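Local coordinates for DNA protection during starvation protein (Agrobacterium tumefaciens, PDB 1O9R) that stores iron as a ferric mineral inside a hollow dodecamer, oxidising ferrous iron with hydrogen peroxide and so protecting DNA from oxidative damage without binding it, at residues T36-W41 and K94-D99; D105-L110 and W152-H157. All blocks are in the same frame, centred on the assembly; numbering follows the deposited sequence.

Contact 1. Residues T36-W41 and K94-D99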
loop_
_atom_site.group_PDB
_atom_site.type_symbol
_atom_site.label_atom_id
_atom_site.label_comp_id
_atom_site.label_asym_id
_atom_site.label_seq_id
_atom_site.Cartn_x
_atom_site.Cartn_y
_atom_site.Cartn_z
ATOM N N THR A 36 -19.104 23.761 -2.882
ATOM C CA THR A 36 -18.979 22.636 -1.977
ATOM C C THR A 36 -18.000 22.929 -0.840
ATOM O O THR A 36 -18.333 22.620 0.316
ATOM C CB THR A 36 -18.552 21.412 -2.807
ATOM O OG1 THR A 36 -19.614 21.134 -3.775
ATOM C CG2 THR A 36 -18.395 20.165 -1.984
ATOM N N LYS A 37 -16.854 23.518 -1.191
ATOM C CA LYS A 37 -15.888 23.872 -0.156
ATOM C C LYS A 37 -16.385 25.070 0.672
ATOM O O LYS A 37 -16.215 25.080 1.888
ATOM C CB LYS A 37 -14.523 24.171 -0.765
ATOM C CG LYS A 37 -13.716 22.910 -1.118
ATOM C CD LYS A 37 -13.118 22.309 0.186
ATOM C CE LYS A 37 -12.229 21.109 -0.199
ATOM N NZ LYS A 37 -11.582 20.659 1.100
ATOM N N GLN A 38 -17.074 26.045 0.043
ATOM C CA GLN A 38 -17.621 27.196 0.784
ATOM C C GLN A 38 -18.517 26.690 1.895
ATOM O O GLN A 38 -18.459 27.145 3.063
ATOM C CB GLN A 38 -18.357 28.091 -0.237
ATOM C CG GLN A 38 -19.104 29.243 0.511
ATOM C CD GLN A 38 -18.139 30.230 1.088
ATOM O OE1 GLN A 38 -18.532 30.947 2.068
ATOM N NE2 GLN A 38 -16.956 30.369 0.652
ATOM N N ALA A 39 -19.403 25.722 1.606
ATOM C CA ALA A 39 -20.306 25.183 2.622
ATOM C C ALA A 39 -19.538 24.373 3.621
ATOM O O ALA A 39 -19.685 24.557 4.849
ATOM C CB ALA A 39 -21.327 24.285 1.908
ATOM N N HIS A 40 -18.618 23.522 3.179
ATOM C CA HIS A 40 -17.833 22.674 4.057
ATOM C C HIS A 40 -17.100 23.446 5.139
ATOM O O HIS A 40 -17.092 23.000 6.337
ATOM C CB HIS A 40 -16.878 21.901 3.162
ATOM C CG HIS A 40 -15.570 21.444 3.693
ATOM N ND1 HIS A 40 -15.359 20.135 4.154
ATOM C CD2 HIS A 40 -14.363 22.068 3.783
ATOM C CE1 HIS A 40 -14.071 19.968 4.453
ATOM N NE2 HIS A 40 -13.485 21.152 4.264
ATOM N N TRP A 41 -16.503 24.596 4.815
ATOM C CA TRP A 41 -15.755 25.319 5.859
ATOM C C TRP A 41 -16.654 25.936 6.914
ATOM O O TRP A 41 -16.259 26.084 8.074
ATOM C CB TRP A 41 -14.959 26.481 5.227
ATOM C CG TRP A 41 -13.868 26.053 4.311
ATOM C CD1 TRP A 41 -12.954 25.065 4.551
ATOM C CD2 TRP A 41 -13.560 26.546 3.013
ATOM N NE1 TRP A 41 -12.098 24.927 3.476
ATOM C CE2 TRP A 41 -12.462 25.823 2.507
ATOM C CE3 TRP A 41 -14.142 27.562 2.244
ATOM C CZ2 TRP A 41 -11.903 26.111 1.245
ATOM C CZ3 TRP A 41 -13.577 27.820 0.984
ATOM C CH2 TRP A 41 -12.479 27.067 0.521
ATOM N N LYS A 94 -26.924 30.251 -8.959
ATOM C CA LYS A 94 -27.032 31.533 -8.250
ATOM C C LYS A 94 -25.919 31.595 -7.192
ATOM O O LYS A 94 -25.538 30.565 -6.612
ATOM C CB LYS A 94 -28.340 31.523 -7.462
ATOM C CG LYS A 94 -29.203 30.368 -7.218
ATOM C CD LYS A 94 -28.712 28.955 -6.942
ATOM C CE LYS A 94 -28.656 28.131 -8.206
ATOM N NZ LYS A 94 -27.645 27.099 -8.367
ATOM N N ALA A 95 -25.443 32.807 -6.938
ATOM C CA ALA A 95 -24.422 33.008 -5.913
ATOM C C ALA A 95 -24.794 32.353 -4.596
ATOM O O ALA A 95 -25.902 32.390 -4.038
ATOM C CB ALA A 95 -24.286 34.534 -5.668
ATOM N N TYR A 96 -23.755 31.660 -4.041
ATOM C CA TYR A 96 -23.982 30.946 -2.788
ATOM C C TYR A 96 -23.960 31.932 -1.630
ATOM O O TYR A 96 -23.087 32.804 -1.523
ATOM C CB TYR A 96 -22.819 29.894 -2.620
ATOM C CG TYR A 96 -23.148 28.872 -1.563
ATOM C CD1 TYR A 96 -23.942 27.743 -1.854
ATOM C CD2 TYR A 96 -22.704 29.032 -0.254
ATOM C CE1 TYR A 96 -24.277 26.800 -0.911
ATOM C CE2 TYR A 96 -23.059 28.082 0.707
ATOM C CZ TYR A 96 -23.823 26.977 0.398
ATOM O OH TYR A 96 -24.184 26.027 1.316
ATOM N N PRO A 97 -24.896 31.772 -0.694
ATOM C CA PRO A 97 -24.938 32.729 0.440
ATOM C C PRO A 97 -23.759 32.607 1.381
ATOM O O PRO A 97 -23.457 31.479 1.804
ATOM C CB PRO A 97 -26.268 32.436 1.086
ATOM C CG PRO A 97 -26.572 30.993 0.766
ATOM C CD PRO A 97 -25.998 30.815 -0.646
ATOM N N THR A 98 -23.140 33.715 1.724
ATOM C CA THR A 98 -21.965 33.639 2.628
ATOM C C THR A 98 -22.349 33.869 4.066
ATOM O O THR A 98 -21.452 33.919 4.927
ATOM C CB THR A 98 -20.895 34.642 2.173
ATOM O OG1 THR A 98 -21.424 35.974 2.119
ATOM C CG2 THR A 98 -20.413 34.288 0.783
ATOM N N ASP A 99 -23.615 34.075 4.347
ATOM C CA ASP A 99 -24.069 34.372 5.685
ATOM C C ASP A 99 -24.962 33.305 6.274
ATOM O O ASP A 99 -25.712 33.497 7.221
ATOM C CB ASP A 99 -24.797 35.734 5.708
ATOM C CG ASP A 99 -26.044 35.691 4.868
ATOM O OD1 ASP A 99 -26.842 36.663 5.002
ATOM O OD2 ASP A 99 -26.254 34.748 4.075
#

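Contact 2. Residues D105-L110 and W152-H157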
loop_
_atom_site.group_PDB
_atom_site.type_symbol
_atom_site.label_atom_id
_atom_site.label_comp_id
_atom_site.label_asym_id
_atom_site.label_seq_id
_atom_site.Cartn_x
_atom_site.Cartn_y
_atom_site.Cartn_z
ATOM N N ASP A 105 -29.417 24.850 6.568
ATOM C CA ASP A 105 -29.424 25.922 5.576
ATOM C C ASP A 105 -28.419 25.663 4.458
ATOM O O ASP A 105 -28.714 25.850 3.275
ATOM C CB ASP A 105 -29.195 27.309 6.223
ATOM C CG ASP A 105 -30.326 27.800 7.116
ATOM O OD1 ASP A 105 -31.414 27.323 6.842
ATOM O OD2 ASP A 105 -29.986 28.600 8.009
ATOM N N HIS A 106 -27.256 25.082 4.835
ATOM C CA HIS A 106 -26.298 24.720 3.777
ATOM C C HIS A 106 -26.821 23.545 3.005
ATOM O O HIS A 106 -26.622 23.584 1.792
ATOM C CB HIS A 106 -24.960 24.315 4.476
ATOM C CG HIS A 106 -24.078 25.480 4.822
ATOM N ND1 HIS A 106 -23.424 26.302 3.929
ATOM C CD2 HIS A 106 -23.789 25.997 6.061
ATOM C CE1 HIS A 106 -22.754 27.261 4.558
ATOM N NE2 HIS A 106 -22.988 27.090 5.854
ATOM N N LEU A 107 -27.399 22.524 3.668
ATOM C CA LEU A 107 -27.955 21.414 2.894
ATOM C C LEU A 107 -29.002 21.899 1.888
ATOM O O LEU A 107 -28.963 21.440 0.753
ATOM C CB LEU A 107 -28.594 20.382 3.825
ATOM C CG LEU A 107 -27.580 19.582 4.685
ATOM C CD1 LEU A 107 -28.286 18.778 5.766
ATOM C CD2 LEU A 107 -26.783 18.654 3.750
ATOM N N ASP A 108 -29.894 22.839 2.301
ATOM C CA ASP A 108 -30.883 23.251 1.270
ATOM C C ASP A 108 -30.223 23.996 0.138
ATOM O O ASP A 108 -30.630 23.806 -1.020
ATOM C CB ASP A 108 -31.900 24.197 1.993
ATOM C CG ASP A 108 -32.887 23.455 2.852
ATOM O OD1 ASP A 108 -33.428 24.147 3.776
ATOM O OD2 ASP A 108 -33.177 22.260 2.660
ATOM N N ALA A 109 -29.221 24.832 0.387
ATOM C CA ALA A 109 -28.520 25.591 -0.631
ATOM C C ALA A 109 -27.723 24.659 -1.593
ATOM O O ALA A 109 -27.704 24.846 -2.812
ATOM C CB ALA A 109 -27.640 26.681 -0.002
ATOM N N LEU A 110 -27.128 23.647 -0.950
ATOM C CA LEU A 110 -26.396 22.660 -1.757
ATOM C C LEU A 110 -27.358 21.823 -2.598
ATOM O O LEU A 110 -27.053 21.538 -3.759
ATOM C CB LEU A 110 -25.601 21.732 -0.804
ATOM C CG LEU A 110 -24.399 22.388 -0.135
ATOM C CD1 LEU A 110 -23.971 21.548 1.049
ATOM C CD2 LEU A 110 -23.259 22.588 -1.140
ATOM N N TRP A 152 -28.773 12.543 -3.940
ATOM C CA TRP A 152 -29.529 11.695 -3.007
ATOM C C TRP A 152 -28.859 11.747 -1.638
ATOM O O TRP A 152 -29.587 11.919 -0.647
ATOM C CB TRP A 152 -29.562 10.263 -3.541
ATOM C CG TRP A 152 -29.787 9.206 -2.514
ATOM C CD1 TRP A 152 -30.792 9.204 -1.552
ATOM C CD2 TRP A 152 -29.037 8.044 -2.276
ATOM N NE1 TRP A 152 -30.681 8.087 -0.733
ATOM C CE2 TRP A 152 -29.621 7.348 -1.181
ATOM C CE3 TRP A 152 -27.915 7.483 -2.918
ATOM C CZ2 TRP A 152 -29.107 6.158 -0.684
ATOM C CZ3 TRP A 152 -27.435 6.280 -2.422
ATOM C CH2 TRP A 152 -28.022 5.624 -1.305
ATOM N N PHE A 153 -27.558 11.661 -1.538
ATOM C CA PHE A 153 -26.943 11.750 -0.187
ATOM C C PHE A 153 -27.309 13.055 0.503
ATOM O O PHE A 153 -27.615 13.021 1.728
ATOM C CB PHE A 153 -25.413 11.659 -0.334
ATOM C CG PHE A 153 -24.854 10.265 -0.403
ATOM C CD1 PHE A 153 -23.465 10.119 -0.393
ATOM C CD2 PHE A 153 -25.578 9.111 -0.544
ATOM C CE1 PHE A 153 -22.838 8.873 -0.369
ATOM C CE2 PHE A 153 -25.013 7.853 -0.544
ATOM C CZ PHE A 153 -23.640 7.726 -0.472
ATOM N N LEU A 154 -27.320 14.174 -0.198
ATOM C CA LEU A 154 -27.742 15.439 0.413
ATOM C C LEU A 154 -29.209 15.424 0.834
ATOM O O LEU A 154 -29.567 15.728 1.981
ATOM C CB LEU A 154 -27.497 16.613 -0.543
ATOM C CG LEU A 154 -26.007 16.883 -0.849
ATOM C CD1 LEU A 154 -25.889 17.823 -2.035
ATOM C CD2 LEU A 154 -25.338 17.499 0.412
ATOM N N GLU A 155 -30.057 15.005 -0.116
ATOM C CA GLU A 155 -31.509 15.042 0.164
ATOM C C GLU A 155 -31.882 14.045 1.246
ATOM O O GLU A 155 -32.841 14.343 2.057
ATOM C CB GLU A 155 -32.267 14.702 -1.139
ATOM C CG GLU A 155 -32.206 15.848 -2.124
ATOM C CD GLU A 155 -32.937 15.557 -3.432
ATOM O OE1 GLU A 155 -33.457 16.570 -3.979
ATOM O OE2 GLU A 155 -33.013 14.402 -3.882
ATOM N N ALA A 156 -31.187 12.930 1.379
ATOM C CA ALA A 156 -31.503 11.968 2.397
ATOM C C ALA A 156 -31.252 12.481 3.827
ATOM O O ALA A 156 -31.853 11.928 4.749
ATOM C CB ALA A 156 -30.774 10.641 2.223
ATOM N N HIS A 157 -30.545 13.583 3.957
ATOM C CA HIS A 157 -30.359 14.190 5.277
ATOM C C HIS A 157 -31.565 15.058 5.636
ATOM O O HIS A 157 -31.689 15.333 6.840
ATOM C CB HIS A 157 -29.122 15.098 5.279
ATOM C CG HIS A 157 -27.807 14.395 5.369
ATOM N ND1 HIS A 157 -27.108 13.898 4.274
ATOM C CD2 HIS A 157 -27.053 14.094 6.466
ATOM C CE1 HIS A 157 -26.007 13.296 4.724
ATOM N NE2 HIS A 157 -25.928 13.409 6.046
#

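Contact 1. Residues T36-W41 and K94-D99
Y96 reaches from the loop onto helix 12-42 and meets two consecutive helical residues, Q38 and A39, with different parts of its phenol. The apolar contacts carry the interface. CG of Q38 lies 3.7 Å from CD2 of Y96, so it is the aliphatic part of the glutamine that packs on the ring. CG of Q38 is brought there by standing anti to the backbone N (chi1 173°), and the bend that follows at chi2 (70°) turns the side chain toward T98. Farther along the phenol, CB of A39 approaches CZ of Y96 at 4.0 Å. On the loop side, CD of P97 sits 3.6 Å above one face of the Y96 ring, toward its rim.

No hydrogen bond joins the two segments. The hydroxyl of Y96 makes only a van der Waals contact with the helix, its OH standing 3.4 Å from CB of A39, and its polar partner is ND1 of H106 on helix 103-130. That hydrogen bond gives the buried hydroxyl a partner and would restrain the far end of the ring.

H40, an iron ligand, is on the same helix but does not touch the loop segment, and the side chain of A39 is about 12 Å from a bound iron; the contact is therefore separate from the metal site. The loop, which joins helix 84-90 to helix 103-130, is thus laid against helix 12-42, with Y96 also touching R113 of helix 103-130, while G82 and L81 of a second subunit pack on Q38 and T98, respectively.

Contact 2. Residues D105-L110 and W152-H157
L107 and L154 meet through their methyl groups, CD2 of L107 lying 3.8 Å from CD2 of L154, and the two side chains run at a slant to one another. The branches of each leucine are divided between partners. CD1 of L107 reaches CB of H157 at 3.8 Å, the two side chains crossing at about a right angle, whereas CD1 of L154 turns to L110 and comes within 4.1 Å of its CB. In L154, CG lies anti to the carbonyl carbon (chi1 -65°), which directs the fork toward helix 103-130.

This is side-chain packing between two helices of the ferritin-like four-helix bundle: 103-130 contributes L107 and L110 from successive turns, and 134-156 faces them with L154. The CA atoms of L107 and L154 are 6.5 Å apart, the nearest pair between the segments, and no hydrogen bond crosses between them.

In the next shell, the H157 imidazole is tied back to its own segment: ND1 of H157 donates to O of F153 at 2.7 Å, with an N-H...O angle of 144°, so the bond is short but bent. F48 of a third subunit meets the same imidazole edge-to-face. Within the chain, L110 also packs on V35 of helix 12-42, and F58 of helix 48-75 touches L154.

Both contacts are buried, but they differ in what they join. Contact 1 lays a connecting loop on helix 12-42, and three of its four touching residues are buried, T98 being partly exposed; contact 2 pairs two bundle helices through four buried side chains. Accordingly, contact 1 mixes an aromatic ring, an amide chain and a hydroxyl, whereas contact 2 is almost wholly aliphatic. Their centres are 13 Å apart, and segment 105-110 connects them: CE1 of Y96 packs 3.5 Å from CB of A109, and CD1 of L110 lies 3.9 Å from CB of A39. Contact 1 borders one other subunit of the dodecamer, contact 2 two more.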